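Local coordinates for acyl-CoA synthetase (AMP-forming)/AMP-acid ligase II-like protein (Dyadobacter fermentans, PDB 4GS5), which probably activates medium-chain fatty acids with ATP, as acyl-adenylates, and joins them to coenzyme A, at residues V42-G47 with P52-V57; R59-A64 with E183-V188; A81-N86 with L93-R98; E32-L35 with E40-L43. All blocks are in the same frame, centred on the assembly; numbering follows the deposited sequence.

Contact 1 (V42-G47 with P52-V57); sequences VLHTSG and PKPITV. With EDO (1,2-ethanediol), chain U.
Leu43 with Ile55 and Thr45 with Lys53 are the hydrogen-bonded pairs of an antiparallel hairpin whose strand axes approach to 4.4 Å and run at 138° to each other. Each pair exchanges two backbone bonds, the shortest from Lys53 N to Thr45 O at 2.7 Å. Between them His44 faces Pro54 as a non-hydrogen-bonded pair, a place that suits a residue lacking an N-H. Pro54 contributes a CA-H...O contact instead, its CA 3.2 Å from Leu43 O, and that oxygen also takes the N-H of Ile55 from above its carbonyl plane.

On the face shared by Leu43, Thr45, Lys53 and Ile55, the methyl of Thr45 does the touching: CG2 lies 3.8 Å from Lys53 CG and 3.9 Å from Ile55 CG2. The torsion (chi1 -172°) sets OG1 anti to the backbone N and leaves this methyl for the neighbouring strand. Lys53 runs alongside Thr45, and its CD continues to Gly47 CA at 3.8 Å, where a CB would crowd it. On the other face Val42 CG1 lies beside Pro54 CB at 3.8 Å, while CG2 meets the methyl of Thr56. Val42 N turns outward to O1 of a bound 1,2-ethanediol.

A hairpin whose glycine-rich turn leads into a Pro-Lys pair at the start of the second strand matches the phosphate-binding loop signature of AMP-forming synthetases, where it is expected to hold ATP phosphates.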
loop_
_atom_site.group_PDB
_atom_site.type_symbol
_atom_site.label_atom_id
_atom_site.label_comp_id
_atom_site.label_asym_id
_atom_site.label_seq_id
_atom_site.Cartn_x
_atom_site.Cartn_y
_atom_site.Cartn_z
ATOM N N VAL A 42 -5.436 -20.070 -12.423
ATOM C CA VAL A 42 -6.069 -19.946 -11.122
ATOM C C VAL A 42 -4.977 -19.933 -10.059
ATOM O O VAL A 42 -4.391 -20.976 -9.762
ATOM C CB VAL A 42 -7.032 -21.134 -10.844
ATOM C CG1 VAL A 42 -7.682 -20.968 -9.488
ATOM C CG2 VAL A 42 -8.092 -21.227 -11.937
ATOM N N LEU A 43 -4.689 -18.752 -9.512
ATOM C CA LEU A 43 -3.722 -18.625 -8.430
ATOM C C LEU A 43 -4.455 -18.337 -7.101
ATOM O O LEU A 43 -5.686 -18.383 -7.041
ATOM C CB LEU A 43 -2.705 -17.533 -8.746
ATOM C CG LEU A 43 -2.218 -17.513 -10.199
ATOM C CD1 LEU A 43 -1.014 -16.588 -10.359
ATOM C CD2 LEU A 43 -1.892 -18.922 -10.699
ATOM N N HIS A 44 -3.707 -18.052 -6.040
ATOM C CA HIS A 44 -4.309 -17.863 -4.714
ATOM C C HIS A 44 -3.895 -16.559 -4.054
ATOM O O HIS A 44 -2.788 -16.068 -4.264
ATOM C CB HIS A 44 -3.931 -19.010 -3.772
ATOM C CG HIS A 44 -4.574 -20.317 -4.112
ATOM N ND1 HIS A 44 -3.914 -21.315 -4.795
ATOM C CD2 HIS A 44 -5.814 -20.794 -3.855
ATOM C CE1 HIS A 44 -4.719 -22.348 -4.946
ATOM N NE2 HIS A 44 -5.881 -22.058 -4.384
ATOM N N THR A 45 -4.786 -16.007 -3.238
ATOM C CA THR A 45 -4.478 -14.824 -2.439
ATOM C C THR A 45 -5.189 -14.983 -1.084
ATOM O O THR A 45 -5.924 -15.945 -0.885
ATOM C CB THR A 45 -4.906 -13.510 -3.162
ATOM O OG1 THR A 45 -4.429 -12.369 -2.438
ATOM C CG2 THR A 45 -6.414 -13.420 -3.296
ATOM N N SER A 46 -4.955 -14.070 -0.149
ATOM C CA SER A 46 -5.660 -14.112 1.134
ATOM C C SER A 46 -7.000 -13.375 1.027
ATOM O O SER A 46 -7.049 -12.283 0.482
ATOM C CB SER A 46 -4.811 -13.471 2.235
ATOM O OG SER A 46 -3.738 -14.314 2.619
ATOM N N GLY A 47 -8.081 -13.969 1.530
ATOM C CA GLY A 47 -9.369 -13.290 1.538
ATOM C C GLY A 47 -9.548 -12.382 2.754
ATOM O O GLY A 47 -8.634 -12.218 3.549
ATOM N N PRO A 52 -6.998 -18.628 2.321
ATOM C CA PRO A 52 -6.702 -18.601 0.883
ATOM C C PRO A 52 -7.966 -18.502 0.048
ATOM O O PRO A 52 -9.014 -19.042 0.416
ATOM C CB PRO A 52 -6.066 -19.975 0.622
ATOM C CG PRO A 52 -5.614 -20.452 1.938
ATOM C CD PRO A 52 -6.590 -19.897 2.936
ATOM N N LYS A 53 -7.865 -17.823 -1.082
ATOM C CA LYS A 53 -8.961 -17.831 -2.029
ATOM C C LYS A 53 -8.425 -17.785 -3.446
ATOM O O LYS A 53 -7.440 -17.094 -3.721
ATOM C CB LYS A 53 -9.927 -16.675 -1.758
ATOM C CG LYS A 53 -9.534 -15.334 -2.319
ATOM C CD LYS A 53 -10.566 -14.313 -1.886
ATOM C CE LYS A 53 -10.477 -13.016 -2.651
ATOM N NZ LYS A 53 -11.857 -12.586 -3.037
ATOM N N PRO A 54 -9.062 -18.540 -4.343
ATOM C CA PRO A 54 -8.616 -18.583 -5.738
ATOM C C PRO A 54 -8.975 -17.307 -6.487
ATOM O O PRO A 54 -10.021 -16.715 -6.236
ATOM C CB PRO A 54 -9.361 -19.789 -6.320
ATOM C CG PRO A 54 -10.513 -20.024 -5.411
ATOM C CD PRO A 54 -10.106 -19.537 -4.049
ATOM N N ILE A 55 -8.094 -16.874 -7.378
ATOM C CA ILE A 55 -8.422 -15.803 -8.311
ATOM C C ILE A 55 -7.901 -16.211 -9.678
ATOM O O ILE A 55 -6.835 -16.816 -9.792
ATOM C CB ILE A 55 -7.797 -14.460 -7.911
ATOM C CG1 ILE A 55 -6.289 -14.607 -7.775
ATOM C CG2 ILE A 55 -8.409 -13.918 -6.602
ATOM C CD1 ILE A 55 -5.588 -13.303 -7.456
ATOM N N THR A 56 -8.648 -15.911 -10.728
ATOM C CA THR A 56 -8.153 -16.278 -12.042
ATOM C C THR A 56 -7.574 -15.064 -12.747
ATOM O O THR A 56 -8.128 -13.959 -12.680
ATOM C CB THR A 56 -9.204 -17.032 -12.911
ATOM O OG1 THR A 56 -9.960 -16.106 -13.703
ATOM C CG2 THR A 56 -10.134 -17.852 -12.033
ATOM N N VAL A 57 -6.427 -15.262 -13.383
ATOM C CA VAL A 57 -5.766 -14.175 -14.098
ATOM C C VAL A 57 -5.357 -14.674 -15.463
ATOM O O VAL A 57 -5.028 -15.852 -15.623
ATOM C CB VAL A 57 -4.525 -13.688 -13.352
ATOM C CG1 VAL A 57 -4.929 -13.084 -12.014
ATOM C CG2 VAL A 57 -3.555 -14.848 -13.163
HETATM C C1 EDO U . -2.512 -22.309 -12.543
HETATM O O1 EDO U . -3.913 -22.540 -12.790
HETATM C C2 EDO U . -2.029 -23.251 -11.450
HETATM O O2 EDO U . -0.651 -23.553 -11.621
#

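Contact 2 (R59-A64 with E183-V188)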
loop_
_atom_site.group_PDB
_atom_site.type_symbol
_atom_site.label_atom_id
_atom_site.label_comp_id
_atom_site.label_asym_id
_atom_site.label_seq_id
_atom_site.Cartn_x
_atom_site.Cartn_y
_atom_site.Cartn_z
ATOM N N ARG A 59 -3.167 -14.999 -19.040
ATOM C CA ARG A 59 -1.767 -14.998 -19.446
ATOM C C ARG A 59 -1.320 -13.580 -19.822
ATOM O O ARG A 59 -0.234 -13.121 -19.433
ATOM C CB ARG A 59 -1.557 -15.939 -20.638
ATOM C CG ARG A 59 -0.108 -16.096 -21.001
ATOM C CD ARG A 59 0.105 -16.781 -22.343
ATOM N NE ARG A 59 1.511 -17.154 -22.471
ATOM C CZ ARG A 59 2.035 -18.262 -21.952
ATOM N NH1 ARG A 59 1.261 -19.129 -21.304
ATOM N NH2 ARG A 59 3.330 -18.511 -22.096
ATOM N N ALA A 60 -2.171 -12.883 -20.566
ATOM C CA ALA A 60 -1.851 -11.545 -21.043
ATOM C C ALA A 60 -1.568 -10.583 -19.886
ATOM O O ALA A 60 -0.657 -9.731 -19.966
ATOM C CB ALA A 60 -2.983 -11.018 -21.934
ATOM N N GLN A 61 -2.356 -10.723 -18.820
ATOM C CA GLN A 61 -2.210 -9.921 -17.602
ATOM C C GLN A 61 -0.841 -10.115 -16.976
ATOM O O GLN A 61 -0.142 -9.157 -16.657
ATOM C CB GLN A 61 -3.249 -10.358 -16.562
ATOM C CG GLN A 61 -4.604 -9.741 -16.726
ATOM C CD GLN A 61 -5.535 -10.091 -15.585
ATOM O OE1 GLN A 61 -6.117 -11.166 -15.559
ATOM N NE2 GLN A 61 -5.679 -9.177 -14.635
ATOM N N LEU A 62 -0.500 -11.375 -16.742
ATOM C CA LEU A 62 0.768 -11.731 -16.128
ATOM C C LEU A 62 1.949 -11.261 -16.975
ATOM O O LEU A 62 2.932 -10.739 -16.445
ATOM C CB LEU A 62 0.834 -13.250 -15.908
ATOM C CG LEU A 62 -0.233 -13.783 -14.935
ATOM C CD1 LEU A 62 -0.281 -15.303 -14.905
ATOM C CD2 LEU A 62 -0.025 -13.220 -13.531
ATOM N N ALA A 63 1.853 -11.456 -18.289
ATOM C CA ALA A 63 2.928 -11.070 -19.194
ATOM C C ALA A 63 3.137 -9.548 -19.204
ATOM O O ALA A 63 4.267 -9.069 -19.255
ATOM C CB ALA A 63 2.657 -11.590 -20.618
ATOM N N ALA A 64 2.040 -8.803 -19.184
ATOM C CA ALA A 64 2.098 -7.350 -19.180
ATOM C C ALA A 64 2.766 -6.863 -17.902
ATOM O O ALA A 64 3.617 -5.983 -17.934
ATOM C CB ALA A 64 0.706 -6.761 -19.304
ATOM N N GLU A 183 -6.342 -6.725 -8.063
ATOM C CA GLU A 183 -7.032 -6.338 -9.305
ATOM C C GLU A 183 -6.095 -5.801 -10.396
ATOM O O GLU A 183 -6.475 -5.689 -11.559
ATOM C CB GLU A 183 -8.151 -5.327 -9.032
ATOM C CG GLU A 183 -9.502 -5.949 -8.706
ATOM C CD GLU A 183 -10.666 -5.003 -8.991
ATOM O OE1 GLU A 183 -11.390 -5.221 -9.991
ATOM O OE2 GLU A 183 -10.859 -4.042 -8.217
ATOM N N THR A 184 -4.871 -5.455 -10.024
ATOM C CA THR A 184 -3.895 -5.011 -11.015
ATOM C C THR A 184 -2.801 -6.060 -11.176
ATOM O O THR A 184 -1.737 -5.785 -11.739
ATOM C CB THR A 184 -3.302 -3.594 -10.690
ATOM O OG1 THR A 184 -2.641 -3.600 -9.418
ATOM C CG2 THR A 184 -4.415 -2.525 -10.686
ATOM N N VAL A 185 -3.117 -7.268 -10.703
ATOM C CA VAL A 185 -2.194 -8.399 -10.613
ATOM C C VAL A 185 -1.100 -8.136 -9.586
ATOM O O VAL A 185 -1.039 -8.798 -8.542
ATOM C CB VAL A 185 -1.562 -8.761 -11.971
ATOM C CG1 VAL A 185 -0.789 -10.069 -11.853
ATOM C CG2 VAL A 185 -2.633 -8.872 -13.031
ATOM N N SER A 186 -0.252 -7.160 -9.895
ATOM C CA SER A 186 0.842 -6.749 -9.026
ATOM C C SER A 186 0.911 -5.213 -8.995
ATOM O O SER A 186 -0.113 -4.522 -8.961
ATOM C CB SER A 186 2.162 -7.329 -9.553
ATOM O OG SER A 186 3.142 -7.429 -8.535
ATOM N N HIS A 187 2.117 -4.670 -9.042
ATOM C CA HIS A 187 2.285 -3.232 -8.887
ATOM C C HIS A 187 1.858 -2.427 -10.135
ATOM O O HIS A 187 1.901 -2.938 -11.264
ATOM C CB HIS A 187 3.734 -2.919 -8.457
ATOM C CG HIS A 187 4.786 -3.455 -9.389
ATOM N ND1 HIS A 187 6.126 -3.465 -9.073
ATOM C CD2 HIS A 187 4.692 -3.979 -10.636
ATOM C CE1 HIS A 187 6.816 -3.962 -10.086
ATOM N NE2 HIS A 187 5.968 -4.290 -11.041
ATOM N N VAL A 188 1.418 -1.182 -9.925
ATOM C CA VAL A 188 1.174 -0.242 -11.021
ATOM C C VAL A 188 2.031 1.011 -10.851
ATOM O O VAL A 188 2.051 1.889 -11.728
ATOM C CB VAL A 188 -0.307 0.175 -11.118
ATOM C CG1 VAL A 188 -1.179 -1.047 -11.339
ATOM C CG2 VAL A 188 -0.746 0.954 -9.861
#
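Val185 presents its two methyls to separate side chains of the first turn of helix 59-72, CG2 to Gln61 and CG1 to Leu62. Gln61 can be followed outward from the helix. Its CB starts 3.9 Å from Val185 CG2; beyond CG the extended chain passes obliquely across the valine, and CD is 4.1 Å from the same methyl. At the tip NE2 closes to 3.5 Å from Val185 CG2, a van der Waals contact of an amide nitrogen with a methyl.

The polar work of that amide is done elsewhere. OE1 accepts the backbone N-H of Thr58, just before the helix, and NE2 donates to Val224 O; these two bonds fix the rotation of the amide plane.

Leu62 comes from the neighbouring helix position. Its CB points away from Val185, yet CD2 swings back to 3.7 Å from Val185 CG1, the two side chains crossing at about a right angle. Met94 of helix 90-102 touches both residues. Val185 has phi 67° and psi -67°, the values of a classic gamma turn, and a weak bond of 2.7 Å from Ser186 N to Thr184 O closes it.

With all three residues buried and no hydrogen bond between the segments, the contact depends on the fit of methyls against a leucine and a glutamine whose amide already has its partners, so between helix and loop it is dispersion and shape, not polarity, that act.

Contact 3 (A81-N86 with L93-R98)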
loop_
_atom_site.group_PDB
_atom_site.type_symbol
_atom_site.label_atom_id
_atom_site.label_comp_id
_atom_site.label_asym_id
_atom_site.label_seq_id
_atom_site.Cartn_x
_atom_site.Cartn_y
_atom_site.Cartn_z
ATOM N N ALA A 81 17.892 -13.622 -9.693
ATOM C CA ALA A 81 16.796 -13.214 -8.839
ATOM C C ALA A 81 16.584 -14.235 -7.729
ATOM O O ALA A 81 16.596 -15.449 -7.976
ATOM C CB ALA A 81 15.532 -13.050 -9.662
ATOM N N LEU A 82 16.400 -13.744 -6.507
ATOM C CA LEU A 82 16.076 -14.615 -5.378
ATOM C C LEU A 82 14.562 -14.604 -5.147
ATOM O O LEU A 82 13.956 -13.544 -4.997
ATOM C CB LEU A 82 16.802 -14.147 -4.109
ATOM C CG LEU A 82 16.414 -14.833 -2.787
ATOM C CD1 LEU A 82 16.973 -16.249 -2.725
ATOM C CD2 LEU A 82 16.938 -14.029 -1.624
ATOM N N VAL A 83 13.952 -15.784 -5.144
ATOM C CA VAL A 83 12.515 -15.901 -4.928
ATOM C C VAL A 83 12.249 -16.369 -3.496
ATOM O O VAL A 83 12.381 -17.557 -3.203
ATOM C CB VAL A 83 11.900 -16.932 -5.911
ATOM C CG1 VAL A 83 10.379 -17.017 -5.729
ATOM C CG2 VAL A 83 12.264 -16.572 -7.347
ATOM N N CYS A 84 11.885 -15.438 -2.615
ATOM C CA CYS A 84 11.692 -15.733 -1.191
ATOM C C CYS A 84 10.289 -15.374 -0.732
ATOM O O CYS A 84 10.016 -15.323 0.465
ATOM C CB CYS A 84 12.712 -14.980 -0.332
ATOM S SG CYS A 84 12.705 -13.157 -0.587
ATOM N N LEU A 85 9.410 -15.111 -1.693
ATOM C CA LEU A 85 7.998 -14.936 -1.422
ATOM C C LEU A 85 7.293 -16.261 -1.682
ATOM O O LEU A 85 7.706 -17.036 -2.546
ATOM C CB LEU A 85 7.439 -13.846 -2.321
ATOM C CG LEU A 85 8.056 -12.484 -2.006
ATOM C CD1 LEU A 85 7.749 -11.489 -3.094
ATOM C CD2 LEU A 85 7.540 -12.028 -0.655
ATOM N N ASN A 86 6.237 -16.516 -0.922
ATOM C CA ASN A 86 5.537 -17.791 -0.954
ATOM C C ASN A 86 4.978 -18.060 -2.345
ATOM O O ASN A 86 4.105 -17.328 -2.813
ATOM C CB ASN A 86 4.416 -17.788 0.094
ATOM C CG ASN A 86 3.934 -19.181 0.437
ATOM O OD1 ASN A 86 3.682 -19.993 -0.450
ATOM N ND2 ASN A 86 3.814 -19.471 1.734
ATOM N N LEU A 93 4.456 -16.341 -7.162
ATOM C CA LEU A 93 4.280 -16.753 -8.552
ATOM C C LEU A 93 4.694 -15.648 -9.542
ATOM O O LEU A 93 5.223 -15.944 -10.605
ATOM C CB LEU A 93 2.849 -17.234 -8.802
ATOM C CG LEU A 93 2.504 -18.480 -7.974
ATOM C CD1 LEU A 93 1.098 -18.966 -8.273
ATOM C CD2 LEU A 93 3.520 -19.572 -8.268
HETATM N N MSE A 94 4.485 -14.379 -9.196
HETATM C CA MSE A 94 4.914 -13.312 -10.108
HETATM C C MSE A 94 6.435 -13.300 -10.328
HETATM O O MSE A 94 6.915 -12.911 -11.393
HETATM C CB MSE A 94 4.395 -11.931 -9.683
HETATM C CG MSE A 94 2.964 -11.647 -10.150
HETATM SE SE MSE A 94 2.749 -11.485 -12.107
HETATM C CE MSE A 94 4.517 -10.858 -12.582
HETATM N N MSE A 95 7.200 -13.737 -9.336
HETATM C CA MSE A 95 8.648 -13.800 -9.522
HETATM C C MSE A 95 9.001 -14.832 -10.596
HETATM O O MSE A 95 9.969 -14.646 -11.360
HETATM C CB MSE A 95 9.353 -14.130 -8.203
HETATM C CG MSE A 95 9.330 -12.995 -7.194
HETATM SE SE MSE A 95 10.317 -11.455 -7.849
HETATM C CE MSE A 95 12.097 -12.226 -7.898
ATOM N N LEU A 96 8.212 -15.912 -10.663
ATOM C CA LEU A 96 8.433 -16.963 -11.667
ATOM C C LEU A 96 8.102 -16.476 -13.070
ATOM O O LEU A 96 8.836 -16.742 -14.020
ATOM C CB LEU A 96 7.587 -18.199 -11.355
ATOM C CG LEU A 96 7.757 -18.791 -9.953
ATOM C CD1 LEU A 96 6.902 -20.040 -9.818
ATOM C CD2 LEU A 96 9.222 -19.103 -9.692
ATOM N N VAL A 97 6.978 -15.773 -13.191
ATOM C CA VAL A 97 6.550 -15.192 -14.458
ATOM C C VAL A 97 7.588 -14.223 -14.997
ATOM O O VAL A 97 7.982 -14.315 -16.166
ATOM C CB VAL A 97 5.194 -14.460 -14.318
ATOM C CG1 VAL A 97 4.879 -13.669 -15.590
ATOM C CG2 VAL A 97 4.083 -15.467 -14.013
ATOM N N ARG A 98 8.033 -13.292 -14.149
ATOM C CA ARG A 98 9.103 -12.365 -14.536
ATOM C C ARG A 98 10.331 -13.151 -14.980
ATOM O O ARG A 98 10.907 -12.887 -16.032
ATOM C CB ARG A 98 9.472 -11.437 -13.373
ATOM C CG ARG A 98 8.390 -10.429 -13.019
ATOM C CD ARG A 98 8.603 -9.864 -11.613
ATOM N NE ARG A 98 7.487 -9.020 -11.194
ATOM C CZ ARG A 98 7.161 -8.782 -9.928
ATOM N NH1 ARG A 98 7.864 -9.322 -8.943
ATOM N NH2 ARG A 98 6.133 -8.005 -9.646
#
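Met95 and Val83 make a buried, mainly apolar strand-helix contact within a beta-alpha-beta unit, strand 80-83, helix 90-102 and strand 105-109, in the AMP-binding region. The helix segment runs back over the strand at 152° to its direction, with the axes 9.1 Å apart, a spacing that leaves room for one layer of side chains. No hydrogen bond crosses the gap.

Met95, modelled as selenomethionine, fills most of that layer. Its CB sits against the fork of Val83, 3.9 Å from both CG1 and CG2, and the two side chains slide past each other in opposite directions. Bends at chi2 (-64°) and chi3 (-65°) then fold the chain back toward the strand instead of letting it run on past it. Strand 105-109 and helix 22-36 close the layer further on, where Leu96 touches Leu106 and Phe30.

The selenium lies at the edge of the Arg98 guanidinium, in its plane, while CB of Met94 stands 4.2 Å above one face of that group. At the far end of the folded chain, Met95 CE rests 3.9 Å from Ala81 CB. The same methyl, Met95 CE, is 3.7 Å from Leu82 O, a backbone carbonyl oxygen of the strand.

Contact 4 (E32-L35 with E40-L43). With EDO (1,2-ethanediol), chain U.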
loop_
_atom_site.group_PDB
_atom_site.type_symbol
_atom_site.label_atom_id
_atom_site.label_comp_id
_atom_site.label_asym_id
_atom_site.label_seq_id
_atom_site.Cartn_x
_atom_site.Cartn_y
_atom_site.Cartn_z
ATOM N N GLU A 32 5.689 -25.205 -15.674
ATOM C CA GLU A 32 5.340 -26.126 -16.741
ATOM C C GLU A 32 4.074 -25.627 -17.428
ATOM O O GLU A 32 4.003 -25.593 -18.654
ATOM C CB GLU A 32 5.154 -27.535 -16.187
ATOM C CG GLU A 32 6.473 -28.227 -15.851
ATOM C CD GLU A 32 7.179 -28.800 -17.084
ATOM O OE1 GLU A 32 6.779 -29.900 -17.541
ATOM O OE2 GLU A 32 8.131 -28.155 -17.589
ATOM N N LYS A 33 3.085 -25.205 -16.642
ATOM C CA LYS A 33 1.839 -24.713 -17.225
ATOM C C LYS A 33 2.044 -23.418 -18.026
ATOM O O LYS A 33 1.496 -23.265 -19.126
ATOM C CB LYS A 33 0.744 -24.533 -16.161
ATOM C CG LYS A 33 -0.615 -24.211 -16.774
ATOM C CD LYS A 33 -1.719 -23.986 -15.746
ATOM C CE LYS A 33 -3.018 -23.607 -16.465
ATOM N NZ LYS A 33 -4.130 -23.217 -15.553
ATOM N N TRP A 34 2.831 -22.491 -17.484
ATOM C CA TRP A 34 3.122 -21.257 -18.206
ATOM C C TRP A 34 3.728 -21.553 -19.581
ATOM O O TRP A 34 3.231 -21.079 -20.608
ATOM C CB TRP A 34 4.062 -20.351 -17.408
ATOM C CG TRP A 34 4.353 -19.060 -18.117
ATOM C CD1 TRP A 34 5.402 -18.796 -18.944
ATOM C CD2 TRP A 34 3.571 -17.865 -18.067
ATOM N NE1 TRP A 34 5.324 -17.510 -19.413
ATOM C CE2 TRP A 34 4.209 -16.916 -18.890
ATOM C CE3 TRP A 34 2.392 -17.505 -17.405
ATOM C CZ2 TRP A 34 3.709 -15.623 -19.065
ATOM C CZ3 TRP A 34 1.896 -16.223 -17.582
ATOM C CH2 TRP A 34 2.557 -15.295 -18.399
ATOM N N LEU A 35 4.804 -22.337 -19.587
ATOM C CA LEU A 35 5.504 -22.697 -20.819
ATOM C C LEU A 35 4.602 -23.424 -21.817
ATOM O O LEU A 35 4.762 -23.277 -23.032
ATOM C CB LEU A 35 6.744 -23.544 -20.502
ATOM C CG LEU A 35 7.761 -22.869 -19.569
ATOM C CD1 LEU A 35 8.905 -23.814 -19.229
ATOM C CD2 LEU A 35 8.296 -21.573 -20.179
ATOM N N GLU A 40 -5.006 -18.871 -19.292
ATOM C CA GLU A 40 -5.375 -18.340 -17.979
ATOM C C GLU A 40 -4.943 -19.240 -16.822
ATOM O O GLU A 40 -4.581 -20.398 -17.024
ATOM C CB GLU A 40 -6.864 -17.964 -17.902
ATOM C CG GLU A 40 -7.865 -19.105 -17.902
ATOM C CD GLU A 40 -9.270 -18.627 -17.537
ATOM O OE1 GLU A 40 -9.821 -17.785 -18.280
ATOM O OE2 GLU A 40 -9.819 -19.073 -16.503
ATOM N N PHE A 41 -4.957 -18.676 -15.620
ATOM C CA PHE A 41 -4.388 -19.316 -14.445
ATOM C C PHE A 41 -5.236 -19.032 -13.223
ATOM O O PHE A 41 -5.695 -17.909 -13.015
ATOM C CB PHE A 41 -2.956 -18.826 -14.192
ATOM C CG PHE A 41 -2.047 -19.007 -15.371
ATOM C CD1 PHE A 41 -1.219 -20.113 -15.462
ATOM C CD2 PHE A 41 -2.036 -18.078 -16.401
ATOM C CE1 PHE A 41 -0.394 -20.293 -16.561
ATOM C CE2 PHE A 41 -1.216 -18.257 -17.505
ATOM C CZ PHE A 41 -0.395 -19.367 -17.584
ATOM N N VAL A 42 -5.436 -20.070 -12.423
ATOM C CA VAL A 42 -6.069 -19.946 -11.122
ATOM C C VAL A 42 -4.977 -19.933 -10.059
ATOM O O VAL A 42 -4.391 -20.976 -9.762
ATOM C CB VAL A 42 -7.032 -21.134 -10.844
ATOM C CG1 VAL A 42 -7.682 -20.968 -9.488
ATOM C CG2 VAL A 42 -8.092 -21.227 -11.937
ATOM N N LEU A 43 -4.689 -18.752 -9.512
ATOM C CA LEU A 43 -3.722 -18.625 -8.430
ATOM C C LEU A 43 -4.455 -18.337 -7.101
ATOM O O LEU A 43 -5.686 -18.383 -7.041
ATOM C CB LEU A 43 -2.705 -17.533 -8.746
ATOM C CG LEU A 43 -2.218 -17.513 -10.199
ATOM C CD1 LEU A 43 -1.014 -16.588 -10.359
ATOM C CD2 LEU A 43 -1.892 -18.922 -10.699
HETATM C C1 EDO U . -2.512 -22.309 -12.543
HETATM O O1 EDO U . -3.913 -22.540 -12.790
HETATM C C2 EDO U . -2.029 -23.251 -11.450
HETATM O O2 EDO U . -0.651 -23.553 -11.621
#
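Lys33 reaches Glu40 beside a bound 1,2-ethanediol, and its ammonium group is shared between the two: NZ lies 3.2 Å from Glu40 O and 2.9 Å from the diol oxygen O1. The first bond meets a lone pair of the carbonyl, in its plane. Through the second, this small molecule, probably from the crystallisation liquor, links the helix side chain to strand 40-46.

The lysine gets there fully stretched, with CG anti to the backbone N (chi1 -172°) and every later torsion near 180°. Its methylenes slide past Phe41, Lys33 CD 3.9 Å from Phe41 CD1, while the diol carbon C1 sits at the edge of the phenyl ring.

Phe41 also meets Trp34. The six-membered ring of the indole and the phenyl ring are near parallel, at 24°, but with centroids 5.3 Å apart they are slid too far to overlap much; the meeting is local, with Trp34 CE3 3.4 Å from Phe41 CZ. Leu62 of helix 59-72 touches both rings, Phe30 packs on Phe41, and Arg59 makes a cation-pi contact with Trp34. With an alanine in place of Phe41, a gap would probably open between Trp34, Leu62 and the lysine methylenes, leaving the lysine chain freer to swing.

The contact thus has an aromatic side and a polar side. Aromatic carbon is packed inward; on the solvent side, where Lys33 is exposed, the one direct hydrogen bond between the two segments runs from Lys33 NZ to Glu40 O, and a water may take the diol's place in solution.

Overall arrangement
Contacts 2 and 3 are buried and joined by van der Waals contact, with no hydrogen bond across either; contact 1, at the surface, is held chiefly by backbone bonds, and contact 4 lies between, its rings buried and its lysine exposed. Contacts 1 and 4 use the same strand, 40-46, sharing Val42, Leu43 and the bound diol, and Val57 N probably bonds to Phe41 O. Helix 59-72 follows directly on the hairpin, and Leu62 touches Val57, Trp34 and Phe41, tying contact 2 to both. Met94 joins contact 2 to contact 3, whose helix also packs on Leu43 through Leu93. Across these four contacts the hydrogen bonds lie toward the surface; the buried pairs meet by packing.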